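Local atomic coordinates of endo-beta-1,2-glucanase (Talaromyces funiculosus, PDB entry 6IMV), a protein that hydrolyses beta-1,2-glucan within the chain as an endo-acting glycoside hydrolase, and here holds sophorose, the beta-1,2-linked glucose disaccharide. Residues N166-W171 against P248-L253; T242-D247 against W273-P278; K297-S302 against A371-Q376. One frame throughout, in Å; residues are numbered along the deposited sequence.

How the contacts relate
Three contacts between separate segments of the chain converge on one glucose unit, a worked example of how a sugar site is built from separate parts of a chain. Contact 1 supplies Glu250 for O3 and O4, contact 2 supplies Asp247 for O6, and contact 3 lays Tyr299 against C6. Contacts 1 and 2, with centres about 14 Å apart, are joined by a salt bridge from Glu252 OE2 to Lys276 NZ at 2.8 Å. Contact 3 lies about 19 Å from contact 1, centre to centre, yet Tyr249 OH comes within 2.5 Å of Lys297 O, a probable hydrogen bond. Contacts 2 and 3 do not touch; their nearest atoms are about 5 Å apart.

Contact 1 (N166-W171 against P248-L253); sequences NGELLW and PYEGEL. With GLC (alpha-D-glucopyranose), chain D.
Glu168 and Glu250 lie side by side and point the same way, the one rising from helix 163-182, the other from the type I turn Tyr249 to Glu252 that leads into helix 252-261. The Glu168 chain is extended beyond CG and brings OE2 to 3.2 Å from Glu250 CB, close to the root of its neighbour. Glu250 behaves differently: it bends at its second torsion (98°), which carries its carboxylate on toward the sugar and leaves the two carboxylate planes 42° apart. A water spans the remaining gap, donating to Glu168 OE2 at 2.6 Å and to Glu250 OE2 at 2.9 Å. That same Glu250 OE2 also accepts from glucose O3 at 2.5 Å, while Glu250 OE1 accepts from glucose O4 at 2.6 Å. With both oxygens engaged by neighbouring hydroxyls, the rotation of the carboxylate is fixed, and Glu168, bridged to it by the water, probably helps position it from the second shell.

Leu253 packs against the same helix. It crosses Glu168 at about a right angle, its CD1 4.0 Å from Glu168 CG, while its CB rests near Gly167 O and Trp171 CD1. Trp171 NE1 then donates to Leu253 O at 3.0 Å; the acceptor lies in the indole plane, but the nitrogen sits 36° above the carbonyl plane. Beyond the bond, the indole meets Tyr174 and Trp257 edge-to-face. The contact joins helix 163-182 to helix 252-261 in what is, by family, an (alpha/alpha)6 barrel, and sets the bidentate Glu250 carboxylate in the sugar site.

Contact 2 (T242-D247 against W273-P278); sequences TSYLND and WEYKRP. With GLC (alpha-D-glucopyranose), chain D.
The loop that delivers Asp247 to the sugar pocket rests, through Tyr244 and Asn246, on Tyr275 and Lys276 of helix 266-276. The CB of Asp247 leaves the backbone away from that helix, and a chi1 of 66°, with CG between the backbone N and the carbonyl carbon, turns the carboxylate to the sugar, where OD2 accepts a hydrogen bond from glucose O6 at 2.6 Å. Its other oxygen, OD1, takes the backbone N-H of Tyr249, which steadies the carboxylate.

Earlier in the loop, Tyr244 forms an offset edge-to-face pair with Tyr275. The edge of Tyr275 is directed at the face of Tyr244, with the ring centroids of Tyr244 and Tyr275 6.0 Å apart and the planes at 80°. Tyr275 OH leads this approach, 3.4 Å from Tyr244 CD2. Asn246 CB meets the same Tyr275 ring obliquely, 3.8 Å from Tyr275 CE2.

In an (alpha/alpha)6 barrel the loops and short strands between the helices commonly shape the substrate cleft, and here such a loop, between strand 237-239 and helix 252-261, is held against a helix and, by backbone bonds of Ser243 and Leu245, beside Ala219 and Val217. Leu245 is the centre of an inverse gamma turn spanning Tyr244 to Asn246.

The backbones come closest at Asn246 and Lys276, where Lys276 CA offers a C-H to Asn246 O at 3.5 Å (145° at the hydrogen). Lys276 lays its CG 3.7 Å from Asn246 O, then bends at its third and fourth torsions. Its NZ passes 3.0 Å from Asp247 O at an angle too poor for a hydrogen bond, and makes its salt bridge with Glu252 OE2.

Contact 3 (K297-S302 against A371-Q376); sequences KGYWFS and ANQTIQ. With NAG (2-acetamido-2-deoxy-beta-D-glucopyranose), chain H; GLC (alpha-D-glucopyranose), chain D.
A glycosylated loop, whose Asn372-Gln373-Thr374 is an N-glycosylation sequon, is joined here by a single beta bridge to the loop that brings Tyr299 and Trp300 to the bound sugar. The bridge pairs Gly298 with Ala371. Asn372 N donates to Gly298 O at 2.8 Å, and the next amide, Gln373 N, reaches Tyr299 O at 2.8 Å, nearly along its C=O direction.

The Tyr299 ring is sandwiched. On one face Gln373 CG makes a CH-pi contact, 3.8 Å from the centroid of the Tyr299 ring and 14° off its normal; on the opposite face lies the sugar, glucose C6 being 3.6 Å from Tyr299 CG. Gln373 bends at its second torsion (-73°), which lays its amide alongside the ring with the planes only 17° apart. From there Gln373 NE2 donates to Asn372 OD1 at 2.9 Å, steadying the amide whose ND2 is covalently bonded, at 1.4 Å, to C1 of the N-acetylglucosamine. Gln373 OE1 is linked through a water to the indole NE1 of Trp300, the ring that takes Tyr299 CD2 over the centre of one face.

Farther along the glycosylated loop, Gln376 NE2 divides its two hydrogens between Gln373 O and, on an in-plane lone pair, Trp300 O at 2.9 Å.

Contact 1 (N166-W171 against P248-L253)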
loop_
_atom_site.group_PDB
_atom_site.type_symbol
_atom_site.label_atom_id
_atom_site.label_comp_id
_atom_site.label_asym_id
_atom_site.label_seq_id
_atom_site.Cartn_x
_atom_site.Cartn_y
_atom_site.Cartn_z
ATOM N N ASN A 166 -8.685 -6.861 1.550
ATOM C CA ASN A 166 -8.589 -7.891 2.577
ATOM C C ASN A 166 -7.334 -8.744 2.347
ATOM O O ASN A 166 -6.659 -9.126 3.310
ATOM C CB ASN A 166 -9.891 -8.696 2.680
ATOM C CG ASN A 166 -10.926 -7.939 3.494
ATOM O OD1 ASN A 166 -10.838 -7.894 4.717
ATOM N ND2 ASN A 166 -11.867 -7.283 2.824
ATOM N N GLY A 167 -7.008 -9.011 1.079
ATOM C CA GLY A 167 -5.771 -9.732 0.745
ATOM C C GLY A 167 -4.549 -9.040 1.327
ATOM O O GLY A 167 -3.654 -9.685 1.901
ATOM N N GLU A 168 -4.528 -7.710 1.200
ATOM C CA GLU A 168 -3.440 -6.875 1.724
ATOM C C GLU A 168 -3.362 -6.999 3.251
ATOM O O GLU A 168 -2.277 -7.201 3.792
ATOM C CB GLU A 168 -3.610 -5.421 1.283
ATOM C CG GLU A 168 -3.477 -5.242 -0.220
ATOM C CD GLU A 168 -3.837 -3.868 -0.762
ATOM O OE1 GLU A 168 -4.573 -3.140 -0.083
ATOM O OE2 GLU A 168 -3.378 -3.537 -1.861
ATOM N N LEU A 169 -4.504 -6.887 3.933
ATOM C CA LEU A 169 -4.540 -6.933 5.390
ATOM C C LEU A 169 -4.061 -8.295 5.909
ATOM O O LEU A 169 -3.321 -8.364 6.897
ATOM C CB LEU A 169 -5.963 -6.634 5.868
ATOM C CG LEU A 169 -6.203 -6.742 7.377
ATOM C CD1 LEU A 169 -5.219 -5.903 8.173
ATOM C CD2 LEU A 169 -7.629 -6.343 7.708
ATOM N N LEU A 170 -4.496 -9.379 5.264
ATOM C CA LEU A 170 -4.274 -10.717 5.799
ATOM C C LEU A 170 -2.777 -11.052 5.847
ATOM O O LEU A 170 -2.295 -11.572 6.866
ATOM C CB LEU A 170 -5.072 -11.730 4.978
ATOM C CG LEU A 170 -6.567 -11.711 5.269
ATOM C CD1 LEU A 170 -7.345 -12.434 4.182
ATOM C CD2 LEU A 170 -6.846 -12.312 6.639
ATOM N N TRP A 171 -2.034 -10.729 4.786
ATOM C CA TRP A 171 -0.586 -11.009 4.769
ATOM C C TRP A 171 0.146 -10.039 5.708
ATOM O O TRP A 171 1.197 -10.383 6.243
ATOM C CB TRP A 171 -0.024 -11.005 3.340
ATOM C CG TRP A 171 -0.494 -12.183 2.543
ATOM C CD1 TRP A 171 -1.432 -12.176 1.551
ATOM C CD2 TRP A 171 -0.084 -13.558 2.696
ATOM N NE1 TRP A 171 -1.623 -13.442 1.074
ATOM C CE2 TRP A 171 -0.809 -14.311 1.753
ATOM C CE3 TRP A 171 0.822 -14.221 3.530
ATOM C CZ2 TRP A 171 -0.657 -15.688 1.616
ATOM C CZ3 TRP A 171 0.969 -15.587 3.410
ATOM C CH2 TRP A 171 0.247 -16.306 2.455
ATOM N N PRO A 248 -2.219 -9.455 -12.196
ATOM C CA PRO A 248 -1.021 -9.524 -11.359
ATOM C C PRO A 248 -0.816 -8.374 -10.351
ATOM O O PRO A 248 0.271 -8.264 -9.748
ATOM C CB PRO A 248 0.149 -9.520 -12.353
ATOM C CG PRO A 248 -0.451 -9.211 -13.720
ATOM C CD PRO A 248 -1.933 -8.952 -13.544
ATOM N N TYR A 249 -1.836 -7.542 -10.143
ATOM C CA TYR A 249 -1.713 -6.366 -9.262
ATOM C C TYR A 249 -2.104 -6.807 -7.837
ATOM O O TYR A 249 -1.879 -7.952 -7.480
ATOM C CB TYR A 249 -2.427 -5.177 -9.919
ATOM C CG TYR A 249 -2.192 -5.141 -11.411
ATOM C CD1 TYR A 249 -0.907 -5.130 -11.938
ATOM C CD2 TYR A 249 -3.247 -5.223 -12.301
ATOM C CE1 TYR A 249 -0.685 -5.171 -13.310
ATOM C CE2 TYR A 249 -3.045 -5.277 -13.671
ATOM C CZ TYR A 249 -1.759 -5.247 -14.181
ATOM O OH TYR A 249 -1.569 -5.293 -15.534
ATOM N N GLU A 250 -2.638 -5.895 -7.016
ATOM C CA GLU A 250 -2.664 -6.091 -5.555
ATOM C C GLU A 250 -3.584 -7.250 -5.176
ATOM O O GLU A 250 -3.380 -7.887 -4.142
ATOM C CB GLU A 250 -3.120 -4.838 -4.805
ATOM C CG GLU A 250 -2.547 -3.542 -5.340
ATOM C CD GLU A 250 -3.512 -2.839 -6.270
ATOM O OE1 GLU A 250 -3.495 -3.157 -7.481
ATOM O OE2 GLU A 250 -4.335 -2.035 -5.757
ATOM N N GLY A 251 -4.581 -7.524 -6.025
ATOM C CA GLY A 251 -5.537 -8.589 -5.808
ATOM C C GLY A 251 -4.900 -9.970 -5.781
ATOM O O GLY A 251 -5.498 -10.924 -5.276
ATOM N N GLU A 252 -3.676 -10.090 -6.300
ATOM C CA GLU A 252 -2.991 -11.381 -6.332
ATOM C C GLU A 252 -2.732 -11.904 -4.913
ATOM O O GLU A 252 -2.659 -13.125 -4.700
ATOM C CB GLU A 252 -1.698 -11.295 -7.136
ATOM C CG GLU A 252 -1.124 -12.658 -7.471
ATOM C CD GLU A 252 -0.044 -12.578 -8.528
ATOM O OE1 GLU A 252 1.137 -12.425 -8.147
ATOM O OE2 GLU A 252 -0.396 -12.613 -9.727
ATOM N N LEU A 253 -2.604 -10.998 -3.945
ATOM C CA LEU A 253 -2.414 -11.393 -2.540
ATOM C C LEU A 253 -3.589 -12.267 -2.085
ATOM O O LEU A 253 -3.389 -13.276 -1.397
ATOM C CB LEU A 253 -2.268 -10.146 -1.662
ATOM C CG LEU A 253 -0.962 -9.369 -1.832
ATOM C CD1 LEU A 253 -0.906 -8.211 -0.849
ATOM C CD2 LEU A 253 0.247 -10.279 -1.660
HETATM C C1 GLC D . -9.284 -1.845 -9.203
HETATM C C2 GLC D . -8.602 -1.772 -7.856
HETATM C C3 GLC D . -7.166 -1.301 -8.003
HETATM C C4 GLC D . -6.414 -2.249 -8.920
HETATM C C5 GLC D . -7.139 -2.319 -10.264
HETATM C C6 GLC D . -6.515 -3.369 -11.179
HETATM O O1 GLC D . -9.395 -0.483 -9.669
HETATM O O2 GLC D . -9.319 -0.821 -7.055
HETATM O O3 GLC D . -6.500 -1.246 -6.743
HETATM O O4 GLC D . -5.053 -1.819 -9.052
HETATM O O5 GLC D . -8.518 -2.661 -10.079
HETATM O O6 GLC D . -6.611 -4.673 -10.597
HETATM O O HOH W 1 -4.262 -1.357 -2.974
#

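Contact 2 (T242-D247 against W273-P278)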
loop_
_atom_site.group_PDB
_atom_site.type_symbol
_atom_site.label_atom_id
_atom_site.label_comp_id
_atom_site.label_asym_id
_atom_site.label_seq_id
_atom_site.Cartn_x
_atom_site.Cartn_y
_atom_site.Cartn_z
ATOM N N THR A 242 -19.261 -8.751 -13.040
ATOM C CA THR A 242 -18.376 -9.695 -13.684
ATOM C C THR A 242 -16.915 -9.240 -13.498
ATOM O O THR A 242 -16.043 -9.572 -14.314
ATOM C CB THR A 242 -18.841 -9.867 -15.138
ATOM O OG1 THR A 242 -18.118 -10.961 -15.692
ATOM C CG2 THR A 242 -18.654 -8.635 -15.995
ATOM N N SER A 243 -16.652 -8.507 -12.406
ATOM C CA SER A 243 -15.309 -8.041 -12.017
ATOM C C SER A 243 -14.651 -9.067 -11.088
ATOM O O SER A 243 -15.129 -9.305 -9.973
ATOM C CB SER A 243 -15.363 -6.699 -11.329
ATOM O OG SER A 243 -15.578 -5.659 -12.266
ATOM N N TYR A 244 -13.526 -9.627 -11.529
ATOM C CA TYR A 244 -12.822 -10.657 -10.775
ATOM C C TYR A 244 -11.388 -10.211 -10.479
ATOM O O TYR A 244 -10.817 -9.406 -11.201
ATOM C CB TYR A 244 -12.830 -11.983 -11.541
ATOM C CG TYR A 244 -14.198 -12.423 -11.988
ATOM C CD1 TYR A 244 -15.142 -12.843 -11.063
ATOM C CD2 TYR A 244 -14.559 -12.405 -13.329
ATOM C CE1 TYR A 244 -16.410 -13.239 -11.456
ATOM C CE2 TYR A 244 -15.823 -12.802 -13.738
ATOM C CZ TYR A 244 -16.754 -13.211 -12.797
ATOM O OH TYR A 244 -18.002 -13.603 -13.183
ATOM N N LEU A 245 -10.840 -10.747 -9.386
ATOM C CA LEU A 245 -9.426 -10.631 -9.075
ATOM C C LEU A 245 -8.667 -11.600 -9.983
ATOM O O LEU A 245 -8.472 -12.749 -9.617
ATOM C CB LEU A 245 -9.214 -10.963 -7.595
ATOM C CG LEU A 245 -9.914 -10.030 -6.615
ATOM C CD1 LEU A 245 -9.488 -10.321 -5.191
ATOM C CD2 LEU A 245 -9.631 -8.575 -6.959
ATOM N N ASN A 246 -8.276 -11.123 -11.173
ATOM C CA ASN A 246 -7.731 -12.002 -12.210
ATOM C C ASN A 246 -6.450 -11.425 -12.828
ATOM O O ASN A 246 -6.049 -11.844 -13.932
ATOM C CB ASN A 246 -8.772 -12.265 -13.297
ATOM C CG ASN A 246 -9.116 -11.033 -14.103
ATOM O OD1 ASN A 246 -8.812 -9.913 -13.695
ATOM N ND2 ASN A 246 -9.718 -11.232 -15.265
ATOM N N ASP A 247 -5.776 -10.512 -12.117
ATOM C CA ASP A 247 -4.623 -9.825 -12.696
ATOM C C ASP A 247 -3.423 -9.877 -11.748
ATOM O O ASP A 247 -3.538 -10.305 -10.605
ATOM C CB ASP A 247 -5.037 -8.414 -13.111
ATOM C CG ASP A 247 -5.413 -7.510 -11.952
ATOM O OD1 ASP A 247 -4.751 -7.593 -10.897
ATOM O OD2 ASP A 247 -6.347 -6.720 -12.126
ATOM N N TRP A 273 -4.859 -19.902 -11.550
ATOM C CA TRP A 273 -3.710 -19.399 -12.297
ATOM C C TRP A 273 -4.004 -19.378 -13.799
ATOM O O TRP A 273 -3.567 -18.470 -14.503
ATOM C CB TRP A 273 -2.450 -20.185 -11.935
ATOM C CG TRP A 273 -2.062 -19.896 -10.520
ATOM C CD1 TRP A 273 -2.265 -20.694 -9.436
ATOM C CD2 TRP A 273 -1.455 -18.688 -10.026
ATOM N NE1 TRP A 273 -1.815 -20.070 -8.300
ATOM C CE2 TRP A 273 -1.309 -18.843 -8.629
ATOM C CE3 TRP A 273 -0.986 -17.512 -10.626
ATOM C CZ2 TRP A 273 -0.738 -17.860 -7.825
ATOM C CZ3 TRP A 273 -0.415 -16.539 -9.831
ATOM C CH2 TRP A 273 -0.300 -16.711 -8.446
ATOM N N GLU A 274 -4.809 -20.335 -14.263
ATOM C CA GLU A 274 -5.197 -20.397 -15.658
ATOM C C GLU A 274 -6.036 -19.166 -16.014
ATOM O O GLU A 274 -5.799 -18.524 -17.023
ATOM C CB GLU A 274 -5.980 -21.677 -15.930
ATOM C CG GLU A 274 -6.266 -21.896 -17.401
ATOM C CD GLU A 274 -6.959 -23.213 -17.699
ATOM O OE1 GLU A 274 -6.875 -24.130 -16.845
ATOM O OE2 GLU A 274 -7.586 -23.313 -18.775
ATOM N N TYR A 275 -7.014 -18.849 -15.165
ATOM C CA TYR A 275 -7.922 -17.753 -15.414
ATOM C C TYR A 275 -7.174 -16.413 -15.334
ATOM O O TYR A 275 -7.573 -15.440 -15.963
ATOM C CB TYR A 275 -9.098 -17.788 -14.437
ATOM C CG TYR A 275 -10.179 -16.810 -14.804
ATOM C CD1 TYR A 275 -10.979 -17.037 -15.913
ATOM C CD2 TYR A 275 -10.370 -15.641 -14.090
ATOM C CE1 TYR A 275 -11.963 -16.139 -16.289
ATOM C CE2 TYR A 275 -11.357 -14.738 -14.443
ATOM C CZ TYR A 275 -12.156 -14.991 -15.544
ATOM O OH TYR A 275 -13.122 -14.110 -15.912
ATOM N N LYS A 276 -6.096 -16.381 -14.542
ATOM C CA LYS A 276 -5.274 -15.191 -14.341
ATOM C C LYS A 276 -4.332 -14.952 -15.528
ATOM O O LYS A 276 -3.945 -13.819 -15.768
ATOM C CB LYS A 276 -4.468 -15.317 -13.043
ATOM C CG LYS A 276 -5.174 -14.795 -11.797
ATOM C CD LYS A 276 -4.501 -15.188 -10.495
ATOM C CE LYS A 276 -3.079 -14.676 -10.384
ATOM N NZ LYS A 276 -2.999 -13.207 -10.530
ATOM N N ARG A 277 -3.978 -16.019 -16.255
ATOM C CA ARG A 277 -2.806 -16.043 -17.157
ATOM C C ARG A 277 -2.892 -14.967 -18.239
ATOM O O ARG A 277 -1.889 -14.323 -18.538
ATOM C CB ARG A 277 -2.640 -17.434 -17.782
ATOM C CG ARG A 277 -1.199 -17.803 -18.127
ATOM C CD ARG A 277 -0.964 -19.307 -18.208
ATOM N NE ARG A 277 -0.937 -19.920 -16.880
ATOM C CZ ARG A 277 -1.431 -21.117 -16.578
ATOM N NH1 ARG A 277 -2.145 -21.781 -17.468
ATOM N NH2 ARG A 277 -1.209 -21.636 -15.383
ATOM N N PRO A 278 -4.054 -14.743 -18.897
ATOM C CA PRO A 278 -4.136 -13.731 -19.950
ATOM C C PRO A 278 -3.886 -12.284 -19.482
ATOM O O PRO A 278 -3.692 -11.411 -20.318
ATOM C CB PRO A 278 -5.578 -13.871 -20.481
ATOM C CG PRO A 278 -6.010 -15.268 -20.058
ATOM C CD PRO A 278 -5.320 -15.483 -18.726
HETATM C C1 GLC D . -9.284 -1.845 -9.203
HETATM C C2 GLC D . -8.602 -1.772 -7.856
HETATM C C3 GLC D . -7.166 -1.301 -8.003
HETATM C C4 GLC D . -6.414 -2.249 -8.920
HETATM C C5 GLC D . -7.139 -2.319 -10.264
HETATM C C6 GLC D . -6.515 -3.369 -11.179
HETATM O O1 GLC D . -9.395 -0.483 -9.669
HETATM O O2 GLC D . -9.319 -0.821 -7.055
HETATM O O3 GLC D . -6.500 -1.246 -6.743
HETATM O O4 GLC D . -5.053 -1.819 -9.052
HETATM O O5 GLC D . -8.518 -2.661 -10.079
HETATM O O6 GLC D . -6.611 -4.673 -10.597
#

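Contact 3 (K297-S302 against A371-Q376)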
loop_
_atom_site.group_PDB
_atom_site.type_symbol
_atom_site.label_atom_id
_atom_site.label_comp_id
_atom_site.label_asym_id
_atom_site.label_seq_id
_atom_site.Cartn_x
_atom_site.Cartn_y
_atom_site.Cartn_z
ATOM N N LYS A 297 3.041 -5.526 -18.111
ATOM C CA LYS A 297 2.009 -4.579 -18.477
ATOM C C LYS A 297 1.151 -4.269 -17.243
ATOM O O LYS A 297 0.759 -5.171 -16.516
ATOM C CB LYS A 297 1.167 -5.138 -19.620
ATOM C CG LYS A 297 0.242 -4.128 -20.282
ATOM C CD LYS A 297 -0.537 -4.739 -21.420
ATOM C CE LYS A 297 -1.412 -3.725 -22.116
ATOM N NZ LYS A 297 -2.127 -4.343 -23.254
ATOM N N GLY A 298 0.920 -2.976 -16.999
ATOM C CA GLY A 298 0.176 -2.503 -15.846
ATOM C C GLY A 298 -1.308 -2.344 -16.144
ATOM O O GLY A 298 -1.762 -2.513 -17.275
ATOM N N TYR A 299 -2.083 -2.022 -15.107
ATOM C CA TYR A 299 -3.459 -1.628 -15.312
ATOM C C TYR A 299 -3.446 -0.186 -15.835
ATOM O O TYR A 299 -3.837 0.070 -16.991
ATOM C CB TYR A 299 -4.297 -1.858 -14.051
ATOM C CG TYR A 299 -5.781 -1.812 -14.310
ATOM C CD1 TYR A 299 -6.397 -2.777 -15.090
ATOM C CD2 TYR A 299 -6.559 -0.779 -13.819
ATOM C CE1 TYR A 299 -7.757 -2.733 -15.355
ATOM C CE2 TYR A 299 -7.923 -0.724 -14.063
ATOM C CZ TYR A 299 -8.521 -1.700 -14.839
ATOM O OH TYR A 299 -9.858 -1.631 -15.082
ATOM N N TRP A 300 -2.950 0.737 -15.002
ATOM C CA TRP A 300 -2.530 2.082 -15.433
ATOM C C TRP A 300 -1.002 2.198 -15.452
ATOM O O TRP A 300 -0.484 3.154 -16.003
ATOM C CB TRP A 300 -3.107 3.162 -14.513
ATOM C CG TRP A 300 -4.598 3.157 -14.449
ATOM C CD1 TRP A 300 -5.462 3.549 -15.424
ATOM C CD2 TRP A 300 -5.403 2.740 -13.332
ATOM N NE1 TRP A 300 -6.752 3.373 -15.002
ATOM C CE2 TRP A 300 -6.750 2.905 -13.716
ATOM C CE3 TRP A 300 -5.120 2.242 -12.052
ATOM C CZ2 TRP A 300 -7.808 2.600 -12.867
ATOM C CZ3 TRP A 300 -6.165 1.936 -11.212
ATOM C CH2 TRP A 300 -7.490 2.104 -11.621
ATOM N N PHE A 301 -0.316 1.241 -14.820
ATOM C CA PHE A 301 1.098 1.343 -14.404
ATOM C C PHE A 301 1.255 2.451 -13.350
ATOM O O PHE A 301 2.296 3.106 -13.273
ATOM C CB PHE A 301 2.038 1.545 -15.598
ATOM C CG PHE A 301 3.366 0.843 -15.451
ATOM C CD1 PHE A 301 3.506 -0.483 -15.839
ATOM C CD2 PHE A 301 4.460 1.488 -14.886
ATOM C CE1 PHE A 301 4.715 -1.145 -15.688
ATOM C CE2 PHE A 301 5.671 0.827 -14.742
ATOM C CZ PHE A 301 5.795 -0.489 -15.142
ATOM N N SER A 302 0.201 2.647 -12.544
ATOM C CA SER A 302 0.287 3.321 -11.265
ATOM C C SER A 302 1.197 2.504 -10.341
ATOM O O SER A 302 1.094 1.260 -10.320
ATOM C CB SER A 302 -1.083 3.483 -10.654
ATOM O OG SER A 302 -0.996 3.826 -9.278
ATOM N N ALA A 371 0.302 0.139 -20.308
ATOM C CA ALA A 371 -0.883 0.009 -19.446
ATOM C C ALA A 371 -2.052 -0.554 -20.262
ATOM O O ALA A 371 -2.199 -0.245 -21.438
ATOM C CB ALA A 371 -1.244 1.349 -18.848
ATOM N N ASN A 372 -2.874 -1.372 -19.603
ATOM C CA ASN A 372 -4.140 -1.852 -20.123
ATOM C C ASN A 372 -5.079 -0.669 -20.405
ATOM O O ASN A 372 -5.755 -0.623 -21.441
ATOM C CB ASN A 372 -4.793 -2.808 -19.127
ATOM C CG ASN A 372 -6.050 -3.443 -19.674
ATOM O OD1 ASN A 372 -7.155 -3.004 -19.369
ATOM N ND2 ASN A 372 -5.878 -4.469 -20.487
ATOM N N GLN A 373 -5.101 0.286 -19.471
ATOM C CA GLN A 373 -5.975 1.449 -19.521
ATOM C C GLN A 373 -5.175 2.671 -19.971
ATOM O O GLN A 373 -4.412 3.233 -19.193
ATOM C CB GLN A 373 -6.574 1.682 -18.133
ATOM C CG GLN A 373 -7.389 0.504 -17.626
ATOM C CD GLN A 373 -8.708 0.407 -18.351
ATOM O OE1 GLN A 373 -9.515 1.332 -18.334
ATOM N NE2 GLN A 373 -8.947 -0.725 -18.980
ATOM N N THR A 374 -5.387 3.098 -21.220
ATOM C CA THR A 374 -4.572 4.149 -21.829
ATOM C C THR A 374 -5.189 5.538 -21.653
ATOM O O THR A 374 -4.518 6.533 -21.921
ATOM C CB THR A 374 -4.322 3.849 -23.311
ATOM O OG1 THR A 374 -5.605 3.823 -23.945
ATOM C CG2 THR A 374 -3.572 2.547 -23.496
ATOM N N ILE A 375 -6.452 5.627 -21.228
ATOM C CA ILE A 375 -7.056 6.932 -20.924
ATOM C C ILE A 375 -6.638 7.328 -19.502
ATOM O O ILE A 375 -7.127 6.763 -18.539
ATOM C CB ILE A 375 -8.590 6.913 -21.077
ATOM C CG1 ILE A 375 -9.016 6.506 -22.492
ATOM C CG2 ILE A 375 -9.173 8.264 -20.677
ATOM C CD1 ILE A 375 -10.491 6.171 -22.630
ATOM N N GLN A 376 -5.747 8.315 -19.400
ATOM C CA GLN A 376 -5.061 8.628 -18.148
ATOM C C GLN A 376 -5.025 10.144 -17.931
ATOM O O GLN A 376 -4.948 10.915 -18.883
ATOM C CB GLN A 376 -3.648 8.043 -18.146
ATOM C CG GLN A 376 -3.641 6.522 -18.169
ATOM C CD GLN A 376 -2.384 5.900 -17.596
ATOM O OE1 GLN A 376 -1.510 6.583 -17.065
ATOM N NE2 GLN A 376 -2.271 4.586 -17.737
HETATM C C1 NAG H . -6.983 -5.188 -21.063
HETATM C C2 NAG H . -6.747 -5.477 -22.544
HETATM C C3 NAG H . -7.875 -6.375 -23.032
HETATM C C4 NAG H . -7.839 -7.673 -22.232
HETATM C C5 NAG H . -8.164 -7.322 -20.774
HETATM C C6 NAG H . -8.190 -8.533 -19.847
HETATM C C7 NAG H . -5.611 -3.696 -23.811
HETATM C C8 NAG H . -5.790 -2.411 -24.544
HETATM N N2 NAG H . -6.717 -4.257 -23.330
HETATM O O3 NAG H . -7.681 -6.642 -24.410
HETATM O O4 NAG H . -8.714 -8.650 -22.812
HETATM O O5 NAG H . -7.151 -6.413 -20.319
HETATM O O6 NAG H . -7.023 -9.342 -20.066
HETATM O O7 NAG H . -4.509 -4.176 -23.654
HETATM C C1 GLC D . -9.284 -1.845 -9.203
HETATM C C2 GLC D . -8.602 -1.772 -7.856
HETATM C C3 GLC D . -7.166 -1.301 -8.003
HETATM C C4 GLC D . -6.414 -2.249 -8.920
HETATM C C5 GLC D . -7.139 -2.319 -10.264
HETATM C C6 GLC D . -6.515 -3.369 -11.179
HETATM O O1 GLC D . -9.395 -0.483 -9.669
HETATM O O2 GLC D . -9.319 -0.821 -7.055
HETATM O O3 GLC D . -6.500 -1.246 -6.743
HETATM O O4 GLC D . -5.053 -1.819 -9.052
HETATM O O5 GLC D . -8.518 -2.661 -10.079
HETATM O O6 GLC D . -6.611 -4.673 -10.597
HETATM O O HOH W 2 -9.295 3.425 -16.077
#